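Local coordinates for protein AT-less polyketide synthase (Streptomyces platensis subsp. rosaceus, PDB 4QYR) that is a ketosynthase domain of an AT-less type I polyketide synthase for isomigrastatin and probably catalyses carbon-carbon bond formation between carrier-protein-bound acyl units, at residues 373-378 and 395-400; 225-230 and 342-347. All coordinates share one frame; numbering follows the deposited sequence.

Contact 1 of 2, residues 373-378 and 395-400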
loop_
_atom_site.group_PDB
_atom_site.type_symbol
_atom_site.label_atom_id
_atom_site.label_comp_id
_atom_site.label_asym_id
_atom_site.label_seq_id
_atom_site.Cartn_x
_atom_site.Cartn_y
_atom_site.Cartn_z
ATOM N N ARG A 373 14.427 -21.997 -21.454
ATOM C CA ARG A 373 13.624 -22.174 -22.661
ATOM C C ARG A 373 12.777 -23.440 -22.609
ATOM O O ARG A 373 12.673 -24.159 -23.589
ATOM C CB ARG A 373 14.525 -22.175 -23.894
ATOM C CG ARG A 373 15.101 -20.808 -24.201
ATOM C CD ARG A 373 16.224 -20.884 -25.210
ATOM N NE ARG A 373 17.372 -21.658 -24.722
ATOM C CZ ARG A 373 18.038 -22.562 -25.450
ATOM N NH1 ARG A 373 17.655 -22.824 -26.700
ATOM N NH2 ARG A 373 19.075 -23.220 -24.929
ATOM N N GLU A 374 12.183 -23.704 -21.450
ATOM C CA GLU A 374 11.338 -24.875 -21.238
ATOM C C GLU A 374 10.053 -24.518 -20.470
ATOM O O GLU A 374 10.036 -23.612 -19.641
ATOM C CB GLU A 374 12.103 -25.953 -20.472
ATOM C CG GLU A 374 13.201 -26.634 -21.252
ATOM C CD GLU A 374 14.022 -27.570 -20.386
ATOM O OE1 GLU A 374 13.858 -27.489 -19.150
ATOM O OE2 GLU A 374 14.814 -28.381 -20.928
ATOM N N LEU A 375 8.978 -25.245 -20.736
ATOM C CA LEU A 375 7.752 -25.105 -19.967
ATOM C C LEU A 375 7.482 -26.389 -19.178
ATOM O O LEU A 375 7.435 -27.477 -19.755
ATOM C CB LEU A 375 6.585 -24.781 -20.901
ATOM C CG LEU A 375 6.674 -23.399 -21.552
ATOM C CD1 LEU A 375 5.522 -23.122 -22.487
ATOM C CD2 LEU A 375 6.723 -22.356 -20.460
ATOM N N PRO A 376 7.313 -26.274 -17.852
ATOM C CA PRO A 376 7.092 -27.447 -16.997
ATOM C C PRO A 376 5.632 -27.934 -16.986
ATOM O O PRO A 376 4.711 -27.185 -17.280
ATOM C CB PRO A 376 7.501 -26.943 -15.595
ATOM C CG PRO A 376 8.068 -25.586 -15.788
ATOM C CD PRO A 376 7.454 -25.055 -17.046
ATOM N N PRO A 377 5.422 -29.196 -16.611
ATOM C CA PRO A 377 4.079 -29.785 -16.573
ATOM C C PRO A 377 3.158 -29.187 -15.519
ATOM O O PRO A 377 3.613 -28.812 -14.443
ATOM C CB PRO A 377 4.361 -31.244 -16.235
ATOM C CG PRO A 377 5.635 -31.176 -15.434
ATOM C CD PRO A 377 6.449 -30.142 -16.133
ATOM N N ALA A 378 1.869 -29.118 -15.827
ATOM C CA ALA A 378 0.872 -28.798 -14.820
ATOM C C ALA A 378 0.481 -30.106 -14.152
ATOM O O ALA A 378 0.646 -31.177 -14.736
ATOM C CB ALA A 378 -0.336 -28.102 -15.433
ATOM N N GLU A 395 -3.775 -23.786 -24.555
ATOM C CA GLU A 395 -3.463 -25.156 -24.200
ATOM C C GLU A 395 -2.836 -25.236 -22.811
ATOM O O GLU A 395 -1.956 -24.450 -22.472
ATOM C CB GLU A 395 -2.531 -25.750 -25.249
ATOM C CG GLU A 395 -2.379 -27.253 -25.206
ATOM C CD GLU A 395 -1.366 -27.757 -26.231
ATOM O OE1 GLU A 395 -1.397 -27.280 -27.390
ATOM O OE2 GLU A 395 -0.536 -28.627 -25.878
ATOM N N VAL A 396 -3.296 -26.174 -21.994
ATOM C CA VAL A 396 -2.630 -26.437 -20.735
ATOM C C VAL A 396 -1.421 -27.318 -20.987
ATOM O O VAL A 396 -1.526 -28.327 -21.669
ATOM C CB VAL A 396 -3.541 -27.130 -19.736
ATOM C CG1 VAL A 396 -2.770 -27.433 -18.461
ATOM C CG2 VAL A 396 -4.753 -26.282 -19.457
ATOM N N VAL A 397 -0.269 -26.927 -20.450
ATOM C CA VAL A 397 0.957 -27.717 -20.560
ATOM C C VAL A 397 1.003 -28.795 -19.505
ATOM O O VAL A 397 1.280 -28.509 -18.340
ATOM C CB VAL A 397 2.209 -26.841 -20.397
ATOM C CG1 VAL A 397 3.479 -27.687 -20.512
ATOM C CG2 VAL A 397 2.200 -25.723 -21.417
ATOM N N ARG A 398 0.742 -30.033 -19.895
ATOM C CA ARG A 398 0.749 -31.120 -18.927
ATOM C C ARG A 398 1.969 -31.996 -19.170
ATOM O O ARG A 398 2.138 -33.049 -18.551
ATOM C CB ARG A 398 -0.549 -31.916 -19.029
ATOM C CG ARG A 398 -1.775 -31.048 -18.889
ATOM C CD ARG A 398 -3.052 -31.846 -19.052
ATOM N NE ARG A 398 -3.374 -32.138 -20.447
ATOM C CZ ARG A 398 -4.450 -32.821 -20.833
ATOM N NH1 ARG A 398 -5.304 -33.273 -19.930
ATOM N NH2 ARG A 398 -4.677 -33.049 -22.117
ATOM N N GLU A 399 2.819 -31.529 -20.081
ATOM C CA GLU A 399 3.953 -32.292 -20.579
ATOM C C GLU A 399 5.166 -31.377 -20.718
ATOM O O GLU A 399 5.114 -30.383 -21.440
ATOM C CB GLU A 399 3.631 -32.930 -21.939
ATOM C CG GLU A 399 3.208 -31.960 -23.098
ATOM C CD GLU A 399 1.829 -31.272 -22.940
ATOM O OE1 GLU A 399 1.215 -31.354 -21.863
ATOM O OE2 GLU A 399 1.345 -30.643 -23.913
ATOM N N LEU A 400 6.253 -31.694 -20.027
ATOM C CA LEU A 400 7.478 -30.908 -20.136
ATOM C C LEU A 400 7.908 -30.706 -21.587
ATOM O O LEU A 400 8.228 -31.671 -22.293
ATOM C CB LEU A 400 8.594 -31.591 -19.357
ATOM C CG LEU A 400 9.998 -30.999 -19.510
ATOM C CD1 LEU A 400 10.051 -29.573 -19.002
ATOM C CD2 LEU A 400 11.006 -31.862 -18.787
#
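Ala378 and Val397 supply the one hydrogen bond across this contact, and the apolar packing is arranged round it. Ala378 N, the first N-H after two prolines, donates a hydrogen bond to Val397 O at 2.7 Å. The donor lies in the carbonyl plane with a C=O...N angle of 153°, although the bond itself is bent, 143° at the hydrogen. The same oxygen receives a CA-H...O contact from Pro377 CA at 3.5 Å, so it faces two successive residues of the proline-rich segment. Next to it, Ala378 CB meets the Val396 CG1 methyl at 3.9 Å.

Val397 directs its side chain at the opposing backbone. With CG1 placed anti to the backbone N (chi1 180°), that methyl reaches Pro376 O at 3.5 Å and passes Leu375 CB at 4.3 Å. Leu400 closes the other end: its CD1 rests on Leu375 O at 3.4 Å, and its CA-H is directed at that same carbonyl oxygen. Leu400 also runs side by side with the Pro377 ring, both pointing the same way, and Pro377 CD approaches Leu400 CB at 4.1 Å.

Outside partners hold a charged side chain of each segment: Glu374 forms a salt bridge with Arg32 of helix 24-33, whose Trp28 also packs on Glu374 and Pro376, while Arg398 NH1 bonds to Cys381 O. Backbone bonds between Arg373 and Trp403 and between Leu375 and Arg401 hold the short antiparallel pair 374-375 with 401-402, and Arg373 ends helix 358-372 in a Schellman motif. The result is a connection where a chain leaving a helix packs against the loop that follows strand 394-396, the outermost strand on this side, within the chain, of the large mixed sheet in the thiolase-type fold of ketosynthases.

Contact 2 of 2, residues 225-230 and 342-347; sequences KTFSAG and CALGSV
Thr226 OG1 and Ser346 OG both turn to the carbonyl oxygen of Gly307, the second weakly. The two hydroxyl oxygens, Thr226 OG1 and Ser346 OG, stay 4.0 Å apart and form no bond to each other. Ser346 OG also weakly caps Lys348 N at the turn leading into helix 348-351. Alongside, Thr226 CG2 and Ser346 CB are in apolar contact.

Phe227 provides most of what 225-230 brings to the contact. It occupies the third position of a type II beta turn from Lys225 to Ser228, where its positive phi (72°) is accommodated. Lys225 O takes both Ser228 N and Ser228 OG from the same face of its plane, which closes the turn. The Thr226 methyl CG2 sits 3.4 Å above the centre of one face of the Phe227 ring. At the ring's edge lies Gly345, its CA 3.8 Å from Phe227 CE1. The Leu344 side chain crosses the ring obliquely, bringing Leu344 CG to 3.7 Å from Phe227 CZ.

Around this buried junction, Val318 of helix 313-331 touches both Phe227 and Leu344, and Val396 of strand 394-396 does the same, so the Phe227 side chain packs where helix 313-331 meets strands 342-345 and 394-396.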
loop_
_atom_site.group_PDB
_atom_site.type_symbol
_atom_site.label_atom_id
_atom_site.label_comp_id
_atom_site.label_asym_id
_atom_site.label_seq_id
_atom_site.Cartn_x
_atom_site.Cartn_y
_atom_site.Cartn_z
ATOM N N LYS A 225 -5.696 -28.260 -7.640
ATOM C CA LYS A 225 -5.850 -28.985 -8.884
ATOM C C LYS A 225 -6.361 -28.037 -9.954
ATOM O O LYS A 225 -7.452 -28.208 -10.476
ATOM C CB LYS A 225 -6.774 -30.180 -8.699
ATOM C CG LYS A 225 -6.230 -31.206 -7.716
ATOM C CD LYS A 225 -7.235 -32.309 -7.447
ATOM C CE LYS A 225 -8.428 -31.774 -6.689
ATOM N NZ LYS A 225 -8.227 -31.829 -5.223
ATOM N N THR A 226 -5.545 -27.028 -10.257
ATOM C CA THR A 226 -5.848 -26.031 -11.279
ATOM C C THR A 226 -6.106 -26.653 -12.639
ATOM O O THR A 226 -5.353 -27.518 -13.078
ATOM C CB THR A 226 -4.701 -25.027 -11.428
ATOM O OG1 THR A 226 -4.348 -24.506 -10.142
ATOM C CG2 THR A 226 -5.099 -23.878 -12.348
ATOM N N PHE A 227 -7.180 -26.183 -13.280
ATOM C CA PHE A 227 -7.665 -26.612 -14.598
ATOM C C PHE A 227 -8.301 -27.994 -14.584
ATOM O O PHE A 227 -8.926 -28.391 -15.562
ATOM C CB PHE A 227 -6.553 -26.583 -15.639
ATOM C CG PHE A 227 -5.826 -25.285 -15.709
ATOM C CD1 PHE A 227 -4.426 -25.254 -15.705
ATOM C CD2 PHE A 227 -6.523 -24.086 -15.768
ATOM C CE1 PHE A 227 -3.733 -24.037 -15.765
ATOM C CE2 PHE A 227 -5.841 -22.871 -15.832
ATOM C CZ PHE A 227 -4.437 -22.854 -15.833
ATOM N N SER A 228 -8.162 -28.724 -13.483
ATOM C CA SER A 228 -8.717 -30.073 -13.419
ATOM C C SER A 228 -10.235 -30.044 -13.417
ATOM O O SER A 228 -10.844 -29.007 -13.191
ATOM C CB SER A 228 -8.239 -30.810 -12.181
ATOM O OG SER A 228 -9.139 -30.602 -11.114
ATOM N N ALA A 229 -10.842 -31.196 -13.656
ATOM C CA ALA A 229 -12.291 -31.310 -13.635
ATOM C C ALA A 229 -12.784 -31.432 -12.199
ATOM O O ALA A 229 -13.931 -31.101 -11.888
ATOM C CB ALA A 229 -12.741 -32.510 -14.459
ATOM N N GLY A 230 -11.904 -31.914 -11.331
ATOM C CA GLY A 230 -12.260 -32.156 -9.949
ATOM C C GLY A 230 -11.687 -31.101 -9.031
ATOM O O GLY A 230 -11.465 -31.348 -7.850
ATOM N N CYS A 342 -1.820 -20.661 -27.499
ATOM C CA CYS A 342 -0.910 -20.169 -26.481
ATOM C C CYS A 342 -0.905 -21.101 -25.271
ATOM O O CYS A 342 -1.954 -21.558 -24.834
ATOM C CB CYS A 342 -1.303 -18.752 -26.066
ATOM S SG CYS A 342 -0.533 -18.181 -24.535
ATOM N N ALA A 343 0.278 -21.372 -24.729
ATOM C CA ALA A 343 0.426 -22.270 -23.590
ATOM C C ALA A 343 -0.066 -21.649 -22.280
ATOM O O ALA A 343 -0.030 -20.427 -22.084
ATOM C CB ALA A 343 1.857 -22.685 -23.455
ATOM N N LEU A 344 -0.493 -22.507 -21.366
ATOM C CA LEU A 344 -1.162 -22.057 -20.155
ATOM C C LEU A 344 -0.744 -22.882 -18.950
ATOM O O LEU A 344 -0.529 -24.089 -19.076
ATOM C CB LEU A 344 -2.672 -22.129 -20.358
ATOM C CG LEU A 344 -3.503 -21.701 -19.178
ATOM C CD1 LEU A 344 -3.497 -20.189 -19.113
ATOM C CD2 LEU A 344 -4.876 -22.208 -19.410
ATOM N N GLY A 345 -0.606 -22.247 -17.792
ATOM C CA GLY A 345 -0.152 -22.977 -16.624
ATOM C C GLY A 345 -0.258 -22.285 -15.280
ATOM O O GLY A 345 -0.773 -21.169 -15.162
ATOM N N SER A 346 0.243 -22.960 -14.251
ATOM C CA SER A 346 0.132 -22.452 -12.890
ATOM C C SER A 346 1.018 -23.185 -11.889
ATOM O O SER A 346 0.867 -24.386 -11.661
ATOM C CB SER A 346 -1.309 -22.532 -12.409
ATOM O OG SER A 346 -1.395 -21.982 -11.114
ATOM N N VAL A 347 1.910 -22.436 -11.260
ATOM C CA VAL A 347 2.848 -22.996 -10.316
ATOM C C VAL A 347 2.143 -23.478 -9.044
ATOM O O VAL A 347 2.664 -24.345 -8.324
ATOM C CB VAL A 347 3.919 -21.966 -9.968
ATOM C CG1 VAL A 347 3.336 -20.899 -9.032
ATOM C CG2 VAL A 347 5.154 -22.654 -9.390
#

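In the fold
The two contacts have centres about 10 Å apart, on the same side of the chain's centre, and both reach the same mixed sheet. Along the chain they come in series: contact 2 joins 225-230 to 342-347, and contact 1 follows with 373-378 and 395-400. Strands 342-345 and 394-396 are parallel neighbours, and the probable backbone hydrogen bonds from Glu395 N to Cys342 O and from Val397 N to Leu344 O tie one contact directly to the other. Val397 CG2 adds packing on Ala343. Together they illustrate how this domain completes one border of its sheet, with a sequence-distant turn and a nearby post-helix segment packed on two adjoining strands and the loop after them.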